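Local coordinates for ribosomal protein s2-related protein (Deinococcus radiodurans, PDB 2JH3) that binds a [4Fe-4S] cluster and may act as a sirohydrochlorin ferrochelatase of the chelatase superfamily, at residues Val143-Leu148 and Gly168-Val173; Ala204-Leu209 and Pro240-Gly245; Ser196-Arg201 and Pro236-Leu241. One frame throughout, in Å; residues are numbered along the deposited sequence.

Interaction 1: residues Val143-Leu148 and Gly168-Val173; sequences VTLLLL and GQFAGV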
# COMPACT_ATOMS: atom_id res chain seq x y z
N VAL A 143 15.00 7.95 50.06
CA VAL A 143 14.19 7.39 48.98
C VAL A 143 14.30 5.86 48.82
O VAL A 143 15.39 5.29 48.82
CB VAL A 143 14.54 8.11 47.66
CG1 VAL A 143 13.63 7.68 46.51
CG2 VAL A 143 14.38 9.61 47.82
N THR A 144 13.15 5.16 48.74
CA THR A 144 13.15 3.74 48.35
C THR A 144 13.09 3.68 46.83
O THR A 144 12.33 4.42 46.17
CB THR A 144 11.98 2.88 48.96
OG1 THR A 144 11.98 3.01 50.36
CG2 THR A 144 12.15 1.42 48.66
N LEU A 145 13.94 2.78 46.32
CA LEU A 145 14.21 2.60 44.88
C LEU A 145 13.36 1.44 44.46
O LEU A 145 13.54 0.35 44.94
CB LEU A 145 15.67 2.15 44.66
CG LEU A 145 16.29 2.51 43.29
CD1 LEU A 145 17.36 1.57 42.94
CD2 LEU A 145 15.31 2.74 42.16
N LEU A 146 12.42 1.69 43.57
CA LEU A 146 11.60 0.61 43.05
C LEU A 146 12.00 0.34 41.59
O LEU A 146 12.07 1.25 40.80
CB LEU A 146 10.12 1.05 43.09
CG LEU A 146 9.22 0.75 44.29
CD1 LEU A 146 9.92 0.37 45.52
CD2 LEU A 146 8.27 1.94 44.48
N LEU A 147 12.17 -0.93 41.26
CA LEU A 147 12.60 -1.37 39.92
C LEU A 147 11.46 -2.17 39.29
O LEU A 147 11.11 -3.23 39.79
CB LEU A 147 13.85 -2.26 40.03
CG LEU A 147 15.04 -1.61 40.77
CD1 LEU A 147 16.21 -2.55 40.87
CD2 LEU A 147 15.44 -0.33 40.13
N LEU A 148 10.91 -1.66 38.19
CA LEU A 148 9.82 -2.34 37.48
C LEU A 148 10.32 -3.37 36.43
O LEU A 148 11.01 -3.02 35.52
CB LEU A 148 8.98 -1.28 36.80
CG LEU A 148 7.73 -1.73 36.08
CD1 LEU A 148 6.70 -2.31 37.06
CD2 LEU A 148 7.19 -0.57 35.32
N GLY A 168 23.97 1.12 49.01
CA GLY A 168 23.29 1.83 50.11
C GLY A 168 22.96 3.28 49.88
O GLY A 168 22.51 3.97 50.78
N GLN A 169 23.10 3.77 48.67
CA GLN A 169 22.75 5.17 48.45
C GLN A 169 21.26 5.48 48.72
O GLN A 169 20.87 6.66 48.89
CB GLN A 169 23.11 5.56 47.02
CG GLN A 169 23.31 7.07 46.83
CD GLN A 169 23.55 7.47 45.35
OE1 GLN A 169 23.09 6.80 44.40
NE2 GLN A 169 24.28 8.59 45.15
N PHE A 170 20.43 4.43 48.73
CA PHE A 170 18.98 4.59 48.82
C PHE A 170 18.50 3.92 50.07
O PHE A 170 19.15 3.01 50.59
CB PHE A 170 18.23 4.00 47.57
CG PHE A 170 18.61 4.67 46.26
CD1 PHE A 170 19.62 4.15 45.47
CD2 PHE A 170 17.97 5.83 45.85
CE1 PHE A 170 19.99 4.78 44.34
CE2 PHE A 170 18.35 6.47 44.69
CZ PHE A 170 19.38 5.94 43.94
N ALA A 171 17.30 4.30 50.48
CA ALA A 171 16.63 3.76 51.68
C ALA A 171 16.39 2.29 51.59
O ALA A 171 16.52 1.58 52.57
CB ALA A 171 15.28 4.50 51.93
N GLY A 172 16.02 1.80 50.42
CA GLY A 172 15.98 0.37 50.20
C GLY A 172 15.79 0.11 48.70
O GLY A 172 15.65 1.05 47.92
N VAL A 173 15.77 -1.16 48.33
CA VAL A 173 15.57 -1.57 46.91
C VAL A 173 14.63 -2.75 46.78
O VAL A 173 14.85 -3.83 47.33
CB VAL A 173 16.92 -1.85 46.16
CG1 VAL A 173 16.65 -2.01 44.66
CG2 VAL A 173 17.91 -0.68 46.39

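Interaction 2: residues Ala204-Leu209 and Pro240-Gly245; sequences AGQAVL and PLHVGG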
# COMPACT_ATOMS: atom_id res chain seq x y z
N ALA A 204 10.35 3.81 53.62
CA ALA A 204 10.78 5.20 53.63
C ALA A 204 9.61 6.14 53.37
O ALA A 204 8.52 5.72 52.95
CB ALA A 204 11.89 5.43 52.57
N GLY A 205 9.84 7.43 53.58
CA GLY A 205 8.85 8.44 53.33
C GLY A 205 8.76 8.92 51.91
O GLY A 205 7.96 9.81 51.62
N GLN A 206 9.62 8.40 51.04
CA GLN A 206 9.51 8.63 49.58
C GLN A 206 10.00 7.42 48.79
O GLN A 206 10.67 6.52 49.34
CB GLN A 206 10.31 9.81 49.13
CG GLN A 206 9.75 11.11 49.54
CD GLN A 206 10.23 12.21 48.62
OE1 GLN A 206 11.44 12.39 48.45
NE2 GLN A 206 9.29 12.91 47.99
N ALA A 207 9.62 7.41 47.51
CA ALA A 207 9.98 6.33 46.59
C ALA A 207 10.25 6.88 45.20
O ALA A 207 9.68 7.90 44.80
CB ALA A 207 8.85 5.29 46.54
N VAL A 208 11.13 6.18 44.46
CA VAL A 208 11.41 6.48 43.03
C VAL A 208 11.30 5.16 42.17
O VAL A 208 11.86 4.11 42.51
CB VAL A 208 12.77 7.21 42.81
CG1 VAL A 208 13.93 6.37 43.35
CG2 VAL A 208 12.94 7.64 41.31
N LEU A 209 10.51 5.24 41.11
CA LEU A 209 10.31 4.09 40.27
C LEU A 209 11.19 4.23 39.01
O LEU A 209 11.10 5.20 38.27
CB LEU A 209 8.85 3.95 39.90
CG LEU A 209 8.50 2.80 38.97
CD1 LEU A 209 8.59 1.48 39.69
CD2 LEU A 209 7.13 2.99 38.47
N PRO A 240 5.00 9.91 48.55
CA PRO A 240 5.07 10.40 47.18
C PRO A 240 5.99 9.50 46.31
O PRO A 240 7.01 9.03 46.78
CB PRO A 240 5.64 11.82 47.31
CG PRO A 240 6.09 11.96 48.73
CD PRO A 240 5.68 10.78 49.52
N LEU A 241 5.57 9.23 45.08
CA LEU A 241 6.34 8.39 44.13
C LEU A 241 6.82 9.26 42.98
O LEU A 241 5.99 9.79 42.24
CB LEU A 241 5.47 7.29 43.53
CG LEU A 241 6.26 6.30 42.66
CD1 LEU A 241 7.29 5.55 43.47
CD2 LEU A 241 5.30 5.32 42.01
N HIS A 242 8.12 9.34 42.81
CA HIS A 242 8.65 9.92 41.57
C HIS A 242 8.87 8.83 40.48
O HIS A 242 9.56 7.84 40.69
CB HIS A 242 9.91 10.72 41.86
CG HIS A 242 9.78 11.58 43.09
ND1 HIS A 242 9.13 12.80 43.08
CD2 HIS A 242 10.19 11.37 44.36
CE1 HIS A 242 9.16 13.31 44.30
NE2 HIS A 242 9.80 12.46 45.09
N VAL A 243 8.27 9.05 39.32
CA VAL A 243 8.37 8.10 38.24
C VAL A 243 9.34 8.53 37.12
O VAL A 243 9.15 9.56 36.44
CB VAL A 243 6.99 7.75 37.70
CG1 VAL A 243 7.09 6.68 36.54
CG2 VAL A 243 6.16 7.19 38.84
N GLY A 244 10.36 7.69 36.96
CA GLY A 244 11.41 7.85 35.96
C GLY A 244 10.97 7.14 34.69
O GLY A 244 10.06 6.29 34.70
N GLY A 245 11.59 7.56 33.60
CA GLY A 245 11.48 6.89 32.33
C GLY A 245 12.34 5.65 32.39
O GLY A 245 13.10 5.47 33.33

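Interaction 3: residues Ser196-Arg201 and Pro236-Leu241; sequences SEWPSR and PQAPPL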
# COMPACT_ATOMS: atom_id res chain seq x y z
N SER A 196 0.89 -2.49 41.37
CA SER A 196 -0.37 -2.06 42.00
C SER A 196 -0.37 -2.28 43.54
O SER A 196 -1.21 -1.76 44.23
CB SER A 196 -1.55 -2.74 41.31
OG SER A 196 -1.53 -4.11 41.62
N GLU A 197 0.64 -2.97 44.06
CA GLU A 197 0.84 -3.15 45.46
C GLU A 197 2.14 -2.49 45.97
O GLU A 197 2.66 -2.82 47.04
CB GLU A 197 0.92 -4.66 45.71
CG GLU A 197 -0.33 -5.45 45.35
CD GLU A 197 -1.45 -5.23 46.36
OE1 GLU A 197 -2.64 -5.23 45.96
OE2 GLU A 197 -1.13 -5.06 47.56
N TRP A 198 2.69 -1.55 45.23
CA TRP A 198 4.06 -1.06 45.55
C TRP A 198 4.28 -0.49 46.97
O TRP A 198 5.34 -0.68 47.53
CB TRP A 198 4.58 -0.04 44.50
CG TRP A 198 3.95 1.33 44.50
CD1 TRP A 198 2.97 1.77 43.65
CD2 TRP A 198 4.29 2.45 45.32
NE1 TRP A 198 2.64 3.08 43.92
CE2 TRP A 198 3.43 3.52 44.95
CE3 TRP A 198 5.16 2.62 46.41
CZ2 TRP A 198 3.44 4.76 45.62
CZ3 TRP A 198 5.17 3.85 47.06
CH2 TRP A 198 4.31 4.90 46.67
N PRO A 199 3.31 0.25 47.53
CA PRO A 199 3.54 0.78 48.88
C PRO A 199 3.73 -0.33 49.97
O PRO A 199 4.32 -0.05 51.02
CB PRO A 199 2.31 1.66 49.12
CG PRO A 199 1.73 1.92 47.73
CD PRO A 199 1.99 0.68 47.01
N SER A 200 3.29 -1.56 49.71
CA SER A 200 3.56 -2.71 50.59
C SER A 200 5.06 -3.03 50.73
O SER A 200 5.46 -3.82 51.61
CB SER A 200 2.87 -3.96 50.06
OG SER A 200 3.52 -4.51 48.91
N ARG A 201 5.89 -2.43 49.86
CA ARG A 201 7.32 -2.70 49.85
C ARG A 201 8.15 -1.45 50.15
O ARG A 201 9.33 -1.42 49.90
CB ARG A 201 7.73 -3.30 48.49
CG ARG A 201 7.41 -4.80 48.35
CD ARG A 201 8.20 -5.66 49.42
NE ARG A 201 8.01 -7.08 49.14
CZ ARG A 201 6.94 -7.78 49.50
NH1 ARG A 201 5.97 -7.17 50.19
NH2 ARG A 201 6.81 -9.07 49.16
N PRO A 236 -4.07 4.58 50.54
CA PRO A 236 -4.27 6.02 50.55
C PRO A 236 -3.16 6.72 51.35
O PRO A 236 -2.88 7.86 51.11
CB PRO A 236 -5.66 6.19 51.23
CG PRO A 236 -5.92 4.87 51.94
CD PRO A 236 -5.21 3.84 51.19
N GLN A 237 -2.52 6.00 52.25
CA GLN A 237 -1.38 6.52 53.03
C GLN A 237 0.01 6.44 52.34
O GLN A 237 1.03 6.81 52.94
CB GLN A 237 -1.32 5.74 54.34
CG GLN A 237 -0.75 4.34 54.29
CD GLN A 237 -1.71 3.27 53.82
OE1 GLN A 237 -2.77 3.57 53.28
NE2 GLN A 237 -1.33 2.02 54.00
N ALA A 238 0.05 5.94 51.09
CA ALA A 238 1.36 5.76 50.37
C ALA A 238 2.14 7.09 50.32
O ALA A 238 1.52 8.14 50.18
CB ALA A 238 1.09 5.29 48.97
N PRO A 239 3.51 7.04 50.39
CA PRO A 239 4.32 8.26 50.23
C PRO A 239 4.40 8.73 48.79
O PRO A 239 3.93 8.02 47.88
CB PRO A 239 5.71 7.83 50.70
CG PRO A 239 5.75 6.36 50.59
CD PRO A 239 4.34 5.84 50.60
N PRO A 240 5.00 9.91 48.55
CA PRO A 240 5.07 10.40 47.18
C PRO A 240 5.99 9.50 46.31
O PRO A 240 7.01 9.03 46.78
CB PRO A 240 5.64 11.82 47.31
CG PRO A 240 6.09 11.96 48.73
CD PRO A 240 5.68 10.78 49.52
N LEU A 241 5.57 9.23 45.08
CA LEU A 241 6.34 8.39 44.13
C LEU A 241 6.82 9.26 42.98
O LEU A 241 5.99 9.79 42.24
CB LEU A 241 5.47 7.29 43.53
CG LEU A 241 6.26 6.30 42.66
CD1 LEU A 241 7.29 5.55 43.47
CD2 LEU A 241 5.30 5.32 42.01

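Interaction 1: residues Val143-Leu148 and Gly168-Val173
The backbone oxygen of V143 is the polar atom on which the residues leading into the second strand converge. A171 N donates to V143 O at 2.7 Å, a bond bent to 144° at the hydrogen, with the nitrogen standing well above the carbonyl plane. F170 CB lies 3.4 Å from the same V143 O, and the methyl of A171 also comes up against it. Further along, L145 N donates to G172 O at 2.9 Å in a much straighter bond of 168°. V173 CA makes a weak CA-H...O contact with L145 O at 3.4 Å, and the strand pairing continues to E174. This parallel pairing of L145 with V173 puts their side chains on one face of the sheet, side by side and pointing the same way, with L145 CB 4.0 Å from V173 CG2.

F170 lays one face of its ring on L145. Its CG stands beside the backbone N (chi1 -62°), which brings the ring into place: L145 CG sits almost exactly above the ring centre, 4.3 Å from the centroid, in a CH-pi contact, while V143 O lies at the ring edge. Beyond the last pairing, L147 CD1 reaches back obliquely to V173 CG1 at 3.9 Å. On the face carrying T144, the T144 CG2 methyl rests against the carbonyl oxygen of G172, a van der Waals contact.

Two helices bury the face of L145, L147 and V173. L164, L157 and A161 of helix 155-167, which makes the crossover between the two strands, press on it together with I126 of helix 122-133, whose A130 also touches F170. The other edge of strand 144-149 is hydrogen-bonded to strand 207-211.

Interaction 2: residues Ala204-Leu209 and Pro240-Gly245
A207-L209 and L241-V243 run parallel, their axes 4.6 Å apart at 23°, joined by four backbone hydrogen bonds: A207 N to P240 O, H242 N to A207 O, L209 N to H242 O (2.8 Å) and G244 N to L209 O.

On one face A207, L209, L241 and V243 form an apolar row. A207 CB and L241 CD1 are pressed to an unusually tight 3.5 Å, because L241 CG lies opposite its backbone N (chi1 -174°) and CD1 leans over the neighbouring strand. L209 and V243 lie side by side, with L209 CD2 4.2 Å from V243 CG1. The other face carries V208 and H242, and the Q206 side chain reaches across to the H242 ring: its amide stands nearly perpendicular to the imidazole (82°), Q206 NE2 lying at the ring edge 3.0 Å from H242 NE2. With an alanine in place of Q206, the H242 ring edge would probably lose its amide neighbour and the P240 ring the chain that crosses it.

Helix 218-234 connects the strands and packs L228 on L241 and V243, a beta-alpha-beta crossover that adds the edge strand to the parallel sheet of this chelatase-like CbiX domain.

Interaction 3: residues Ser196-Arg201 and Pro236-Leu241
W198 is sandwiched: P199 CG, from the next residue of the same 3-10 turn, lies over the centre of one ring face, and L241 comes over the opposite face. L241 CD2 is 4.2 Å from the centroid of the five-membered ring, a CH-pi contact displaced toward the rim, while L241 CB lies 3.9 Å from W198 CZ2. The indole takes this place because its CG sits between the backbone N and the carbonyl carbon (chi1 71°), turning the ring toward the loop that leads into strand 241-243. At the far end of the ring P239 O lies in the ring plane, 3.4 Å from W198 CH2, and P239 CD touches the same carbon at 4.0 Å. The methyl of A238 belongs to this tight part too, bridging P199 CG, at 3.6 Å, and W198 CH2. A231 of helix 218-234 and A207 of strand 207-211 also pack on the indole, which is buried.

On the solvent side, by contrast, P236 and Q237 are exposed and add essentially nothing. The turn is held from within: E197 O accepts from both S200 N and S200 OG, and the E197 carboxylate forms a salt bridge with R234 at the end of helix 218-234.

Across the two segments the contact therefore rests on the indole held between P199 and L241, with P239 at its edge, and probably depends on shape and on excluding water rather than on directional polar bonds.

Overall arrangement
From the N terminus, interaction 1 closes first: the chain leaves 143-148, passes through helix 155-167 and returns at 168-173 before the others begin. Interaction 3 then opens at 196-201 and interaction 2 at 204-209, and both end on the same part of the chain, sharing P240 and L241; the shorter loop of interaction 2 starts later and also finishes later, so the two overlap. Interactions 1 and 2 meet where strands 144-149 and 207-211 pair, through T144 and L146 with V208. W198 touches both L146 and A207, so interaction 3 fastens the turn after strand 193-194 onto the face of this parallel five-stranded sheet.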